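Local coordinates for uncharacterized protein (Parabacteroides merdae ATCC 43184, PDB 4OPW) that is of unknown function but may act in cell adhesion, as a putative adhesin with an auto-transporter head GIN domain, at residues I18-F32 with N56-F68. Residues are numbered along the deposited sequence; the frame is centred on the assembly and turned at random.
Sequences IDDFNAIKFDGVIDF and NIDIQDRVLTVGF. With EDO (1,2-ethanediol), chain C.
Leu-64 meets residues 18-32 through CB and both methyls. Its CB lies 3.8 Å from Phe-21 CG; chi1 of 165° places CG anti to the backbone N, and from this branch the methyls part to different neighbours. CD1 touches Ile-18 CD1, while CD2 sits 3.8 Å from the centroid of the Phe-21 ring, 8° off its normal, a CH-pi contact, and also meets the edge of Phe-32 at CZ. A forked aliphatic residue suits this place, and Phe-21 offers a flat face for a methyl. Farther along the strand Val-66 CG2 touches the Phe-32 edge at CE2; on the neighbouring hairpin strand Ile-59 CD1 packs 3.7 Å from Ile-18 CG1.

The backbones pair as parallel strands, 23-27 beside 63-66. Leu-64 N gives a nearly straight bond to Ala-23 O (2.8 Å, 171°), and Leu-64 O takes Lys-25 N at 2.8 Å. At the type I' turn Gln-60 to Val-63, which joins the hairpin strands, Arg-62 O accepts Asn-22 N (2.8 Å) and, weakly, Ala-23 N. At the other end a water bridges Asp-27 N and Val-66 O.

Strand 90-94 flanks 23-27 on its other side, so this contact joins the hairpin to the long run of parallel strands, consistent with the beta-helical architecture of the Pec_lyase-like clan. Alternation packs Leu-64 and Val-66 among apolar groups; the opposite face carries Thr-65 and the long, outward-leading Lys-25 beside apolar Ala-23 and Val-63, implying an oily interior and a more polar exterior with an apolar patch.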
loop_
_atom_site.group_PDB
_atom_site.type_symbol
_atom_site.label_atom_id
_atom_site.label_comp_id
_atom_site.label_asym_id
_atom_site.label_seq_id
_atom_site.Cartn_x
_atom_site.Cartn_y
_atom_site.Cartn_z
ATOM N N ILE A 18 -13.020 19.283 -5.689
ATOM C CA ILE A 18 -13.287 17.902 -6.079
ATOM C C ILE A 18 -14.461 17.367 -5.274
ATOM O O ILE A 18 -14.640 17.744 -4.114
ATOM C CB ILE A 18 -12.011 17.017 -5.928
ATOM C CG1 ILE A 18 -12.182 15.646 -6.635
ATOM C CG2 ILE A 18 -11.558 16.860 -4.453
ATOM C CD1 ILE A 18 -10.882 14.751 -6.662
ATOM N N ASP A 19 -15.252 16.464 -5.896
ATOM C CA ASP A 19 -16.382 15.787 -5.260
ATOM C C ASP A 19 -15.880 14.825 -4.183
ATOM O O ASP A 19 -14.664 14.586 -4.064
ATOM C CB ASP A 19 -17.203 15.012 -6.314
ATOM C CG ASP A 19 -18.093 15.841 -7.237
ATOM O OD1 ASP A 19 -18.324 17.034 -6.937
ATOM O OD2 ASP A 19 -18.565 15.289 -8.257
ATOM N N ASP A 20 -16.818 14.263 -3.393
ATOM C CA ASP A 20 -16.470 13.304 -2.346
ATOM C C ASP A 20 -16.031 11.974 -2.941
ATOM O O ASP A 20 -16.676 11.447 -3.862
ATOM C CB ASP A 20 -17.698 13.067 -1.430
ATOM C CG ASP A 20 -18.075 14.202 -0.504
ATOM O OD1 ASP A 20 -17.350 15.218 -0.481
ATOM O OD2 ASP A 20 -19.103 14.072 0.203
ATOM N N PHE A 21 -14.937 11.432 -2.409
ATOM C CA PHE A 21 -14.456 10.092 -2.766
ATOM C C PHE A 21 -14.017 9.378 -1.496
ATOM O O PHE A 21 -13.581 10.040 -0.550
ATOM C CB PHE A 21 -13.325 10.124 -3.820
ATOM C CG PHE A 21 -12.053 10.806 -3.378
ATOM C CD1 PHE A 21 -11.044 10.089 -2.731
ATOM C CD2 PHE A 21 -11.861 12.167 -3.601
ATOM C CE1 PHE A 21 -9.881 10.729 -2.284
ATOM C CE2 PHE A 21 -10.676 12.800 -3.188
ATOM C CZ PHE A 21 -9.701 12.082 -2.520
ATOM N N ASN A 22 -14.087 8.041 -1.475
ATOM C CA ASN A 22 -13.612 7.283 -0.310
ATOM C C ASN A 22 -12.665 6.150 -0.776
ATOM O O ASN A 22 -12.254 5.303 0.019
ATOM C CB ASN A 22 -14.789 6.735 0.530
ATOM C CG ASN A 22 -15.679 5.758 -0.207
ATOM O OD1 ASN A 22 -15.373 5.318 -1.320
ATOM N ND2 ASN A 22 -16.819 5.419 0.403
ATOM N N ALA A 23 -12.333 6.137 -2.087
ATOM C CA ALA A 23 -11.479 5.120 -2.676
ATOM C C ALA A 23 -10.700 5.740 -3.805
ATOM O O ALA A 23 -11.198 6.646 -4.493
ATOM C CB ALA A 23 -12.313 3.932 -3.174
ATOM N N ILE A 24 -9.449 5.284 -3.974
ATOM C CA ILE A 24 -8.546 5.835 -4.980
ATOM C C ILE A 24 -7.992 4.718 -5.865
ATOM O O ILE A 24 -7.613 3.661 -5.356
ATOM C CB ILE A 24 -7.376 6.619 -4.295
ATOM C CG1 ILE A 24 -7.886 7.815 -3.454
ATOM C CG2 ILE A 24 -6.328 7.104 -5.346
ATOM C CD1 ILE A 24 -6.825 8.421 -2.436
ATOM N N LYS A 25 -7.916 4.974 -7.175
ATOM C CA LYS A 25 -7.332 4.051 -8.151
ATOM C C LYS A 25 -6.520 4.832 -9.157
ATOM O O LYS A 25 -7.013 5.800 -9.734
ATOM C CB LYS A 25 -8.417 3.209 -8.839
ATOM C CG LYS A 25 -7.915 2.136 -9.796
ATOM C CD LYS A 25 -9.095 1.306 -10.301
ATOM C CE LYS A 25 -8.733 0.305 -11.368
ATOM N NZ LYS A 25 -9.932 -0.426 -11.863
ATOM N N PHE A 26 -5.268 4.433 -9.372
ATOM C CA PHE A 26 -4.438 5.092 -10.391
ATOM C C PHE A 26 -3.318 4.147 -10.810
ATOM O O PHE A 26 -2.920 3.266 -10.045
ATOM C CB PHE A 26 -3.881 6.460 -9.909
ATOM C CG PHE A 26 -2.959 6.441 -8.701
ATOM C CD1 PHE A 26 -3.417 6.014 -7.458
ATOM C CD2 PHE A 26 -1.681 6.984 -8.778
ATOM C CE1 PHE A 26 -2.575 6.002 -6.343
ATOM C CE2 PHE A 26 -0.853 7.031 -7.645
ATOM C CZ PHE A 26 -1.296 6.500 -6.445
ATOM N N ASP A 27 -2.817 4.349 -12.027
ATOM C CA ASP A 27 -1.797 3.521 -12.642
ATOM C C ASP A 27 -0.879 4.411 -13.445
ATOM O O ASP A 27 -1.325 5.044 -14.392
ATOM C CB ASP A 27 -2.491 2.465 -13.548
ATOM C CG ASP A 27 -1.607 1.432 -14.224
ATOM O OD1 ASP A 27 -0.431 1.308 -13.836
ATOM O OD2 ASP A 27 -2.131 0.665 -15.057
ATOM N N GLY A 28 0.385 4.476 -13.053
ATOM C CA GLY A 28 1.376 5.284 -13.765
ATOM C C GLY A 28 2.318 5.957 -12.799
ATOM O O GLY A 28 2.105 5.887 -11.582
ATOM N N VAL A 29 3.351 6.622 -13.336
ATOM C CA VAL A 29 4.377 7.250 -12.521
ATOM C C VAL A 29 3.859 8.614 -12.027
ATOM O O VAL A 29 4.227 9.677 -12.537
ATOM C CB VAL A 29 5.741 7.309 -13.241
ATOM C CG1 VAL A 29 6.823 7.830 -12.289
ATOM C CG2 VAL A 29 6.112 5.919 -13.772
ATOM N N ILE A 30 2.980 8.539 -11.007
ATOM C CA ILE A 30 2.319 9.699 -10.414
ATOM C C ILE A 30 2.712 9.788 -8.962
ATOM O O ILE A 30 2.719 8.774 -8.278
ATOM C CB ILE A 30 0.767 9.550 -10.578
ATOM C CG1 ILE A 30 0.352 9.583 -12.079
ATOM C CG2 ILE A 30 -0.022 10.590 -9.741
ATOM C CD1 ILE A 30 -1.026 8.985 -12.345
ATOM N N ASP A 31 3.042 10.999 -8.493
ATOM C CA ASP A 31 3.293 11.265 -7.085
ATOM C C ASP A 31 1.970 11.672 -6.483
ATOM O O ASP A 31 1.522 12.787 -6.729
ATOM C CB ASP A 31 4.363 12.362 -6.936
ATOM C CG ASP A 31 5.658 11.899 -7.568
ATOM O OD1 ASP A 31 6.238 10.912 -7.063
ATOM O OD2 ASP A 31 5.993 12.396 -8.684
ATOM N N PHE A 32 1.302 10.764 -5.761
ATOM C CA PHE A 32 -0.032 11.028 -5.220
ATOM C C PHE A 32 0.040 11.289 -3.710
ATOM O O PHE A 32 0.390 10.392 -2.939
ATOM C CB PHE A 32 -0.986 9.843 -5.534
ATOM C CG PHE A 32 -2.464 10.148 -5.417
ATOM C CD1 PHE A 32 -3.036 10.442 -4.183
ATOM C CD2 PHE A 32 -3.304 10.026 -6.524
ATOM C CE1 PHE A 32 -4.407 10.719 -4.073
ATOM C CE2 PHE A 32 -4.665 10.298 -6.419
ATOM C CZ PHE A 32 -5.215 10.631 -5.189
ATOM N N ASN A 56 -7.159 13.302 -16.483
ATOM C CA ASN A 56 -8.434 12.668 -16.159
ATOM C C ASN A 56 -8.640 12.601 -14.644
ATOM O O ASN A 56 -7.820 12.022 -13.947
ATOM C CB ASN A 56 -8.480 11.234 -16.753
ATOM C CG ASN A 56 -9.777 10.492 -16.517
ATOM O OD1 ASN A 56 -10.876 11.049 -16.595
ATOM N ND2 ASN A 56 -9.680 9.200 -16.233
ATOM N N ILE A 57 -9.707 13.240 -14.147
ATOM C CA ILE A 57 -10.147 13.209 -12.744
ATOM C C ILE A 57 -11.575 12.736 -12.836
ATOM O O ILE A 57 -12.424 13.464 -13.359
ATOM C CB ILE A 57 -9.999 14.584 -12.010
ATOM C CG1 ILE A 57 -8.526 15.039 -11.967
ATOM C CG2 ILE A 57 -10.625 14.525 -10.592
ATOM C CD1 ILE A 57 -8.359 16.552 -11.754
ATOM N N ASP A 58 -11.835 11.493 -12.436
ATOM C CA ASP A 58 -13.183 10.964 -12.567
ATOM C C ASP A 58 -13.619 10.241 -11.309
ATOM O O ASP A 58 -12.892 9.385 -10.818
ATOM C CB ASP A 58 -13.248 10.006 -13.766
ATOM C CG ASP A 58 -14.682 9.692 -14.186
ATOM O OD1 ASP A 58 -15.472 10.642 -14.366
ATOM O OD2 ASP A 58 -14.990 8.510 -14.389
ATOM N N ILE A 59 -14.798 10.585 -10.786
ATOM C CA ILE A 59 -15.326 9.922 -9.591
ATOM C C ILE A 59 -16.615 9.174 -9.984
ATOM O O ILE A 59 -17.550 9.771 -10.532
ATOM C CB ILE A 59 -15.540 10.907 -8.401
ATOM C CG1 ILE A 59 -14.192 11.511 -7.937
ATOM C CG2 ILE A 59 -16.261 10.214 -7.215
ATOM C CD1 ILE A 59 -14.307 12.683 -6.955
ATOM N N GLN A 60 -16.620 7.859 -9.743
ATOM C CA GLN A 60 -17.768 6.983 -10.004
ATOM C C GLN A 60 -18.043 6.201 -8.740
ATOM O O GLN A 60 -17.130 5.537 -8.240
ATOM C CB GLN A 60 -17.487 6.028 -11.195
ATOM C CG GLN A 60 -17.246 6.703 -12.553
ATOM C CD GLN A 60 -18.414 7.527 -13.042
ATOM O OE1 GLN A 60 -19.585 7.155 -12.897
ATOM N NE2 GLN A 60 -18.114 8.659 -13.664
ATOM N N ASP A 61 -19.255 6.342 -8.166
ATOM C CA ASP A 61 -19.641 5.637 -6.932
ATOM C C ASP A 61 -18.561 5.846 -5.821
ATOM O O ASP A 61 -18.111 4.894 -5.176
ATOM C CB ASP A 61 -19.879 4.131 -7.233
ATOM C CG ASP A 61 -20.422 3.299 -6.082
ATOM O OD1 ASP A 61 -21.175 3.855 -5.249
ATOM O OD2 ASP A 61 -20.063 2.098 -5.997
ATOM N N ARG A 62 -18.140 7.121 -5.650
ATOM C CA ARG A 62 -17.143 7.601 -4.674
ATOM C C ARG A 62 -15.727 6.985 -4.893
ATOM O O ARG A 62 -14.875 7.104 -4.014
ATOM C CB ARG A 62 -17.622 7.407 -3.221
ATOM C CG ARG A 62 -18.762 8.376 -2.866
ATOM C CD ARG A 62 -19.338 8.116 -1.475
ATOM N NE ARG A 62 -20.028 6.830 -1.405
ATOM C CZ ARG A 62 -20.381 6.228 -0.276
ATOM N NH1 ARG A 62 -20.110 6.784 0.897
ATOM N NH2 ARG A 62 -20.997 5.052 -0.311
ATOM N N VAL A 63 -15.464 6.404 -6.083
ATOM C CA VAL A 63 -14.131 5.893 -6.438
ATOM C C VAL A 63 -13.470 6.919 -7.331
ATOM O O VAL A 63 -13.975 7.215 -8.419
ATOM C CB VAL A 63 -14.150 4.491 -7.101
ATOM C CG1 VAL A 63 -12.731 4.020 -7.438
ATOM C CG2 VAL A 63 -14.874 3.478 -6.204
ATOM N N LEU A 64 -12.353 7.467 -6.875
ATOM C CA LEU A 64 -11.606 8.436 -7.653
ATOM C C LEU A 64 -10.546 7.731 -8.504
ATOM O O LEU A 64 -9.725 6.978 -7.974
ATOM C CB LEU A 64 -10.943 9.483 -6.717
ATOM C CG LEU A 64 -9.834 10.360 -7.357
ATOM C CD1 LEU A 64 -10.415 11.349 -8.412
ATOM C CD2 LEU A 64 -9.085 11.159 -6.294
ATOM N N THR A 65 -10.562 8.001 -9.814
ATOM C CA THR A 65 -9.537 7.554 -10.756
ATOM C C THR A 65 -8.810 8.789 -11.279
ATOM O O THR A 65 -9.459 9.768 -11.661
ATOM C CB THR A 65 -10.103 6.694 -11.916
ATOM O OG1 THR A 65 -10.662 5.501 -11.367
ATOM C CG2 THR A 65 -9.019 6.290 -12.935
ATOM N N VAL A 66 -7.469 8.750 -11.283
ATOM C CA VAL A 66 -6.666 9.840 -11.862
ATOM C C VAL A 66 -5.714 9.224 -12.896
ATOM O O VAL A 66 -5.130 8.175 -12.654
ATOM C CB VAL A 66 -5.906 10.689 -10.776
ATOM C CG1 VAL A 66 -5.024 11.758 -11.414
ATOM C CG2 VAL A 66 -6.876 11.342 -9.789
ATOM N N GLY A 67 -5.553 9.896 -14.032
ATOM C CA GLY A 67 -4.614 9.487 -15.069
ATOM C C GLY A 67 -4.745 10.423 -16.253
ATOM O O GLY A 67 -5.030 11.616 -16.069
ATOM N N PHE A 68 -4.554 9.891 -17.456
ATOM C CA PHE A 68 -4.730 10.670 -18.689
ATOM C C PHE A 68 -5.924 10.159 -19.493
ATOM O O PHE A 68 -6.353 9.018 -19.310
ATOM C CB PHE A 68 -3.468 10.633 -19.570
ATOM C CG PHE A 68 -2.283 11.389 -19.026
ATOM C CD1 PHE A 68 -2.346 12.762 -18.817
ATOM C CD2 PHE A 68 -1.068 10.739 -18.796
ATOM C CE1 PHE A 68 -1.238 13.460 -18.296
ATOM C CE2 PHE A 68 0.046 11.442 -18.315
ATOM C CZ PHE A 68 -0.043 12.797 -18.081
HETATM C C1 EDO C . 0.606 8.602 -15.986
HETATM O O1 EDO C . 0.958 7.618 -16.953
HETATM C C2 EDO C . -0.935 8.681 -15.884
HETATM O O2 EDO C . -1.465 7.397 -15.668
HETATM O O HOH W 1 -3.640 6.338 -13.766
#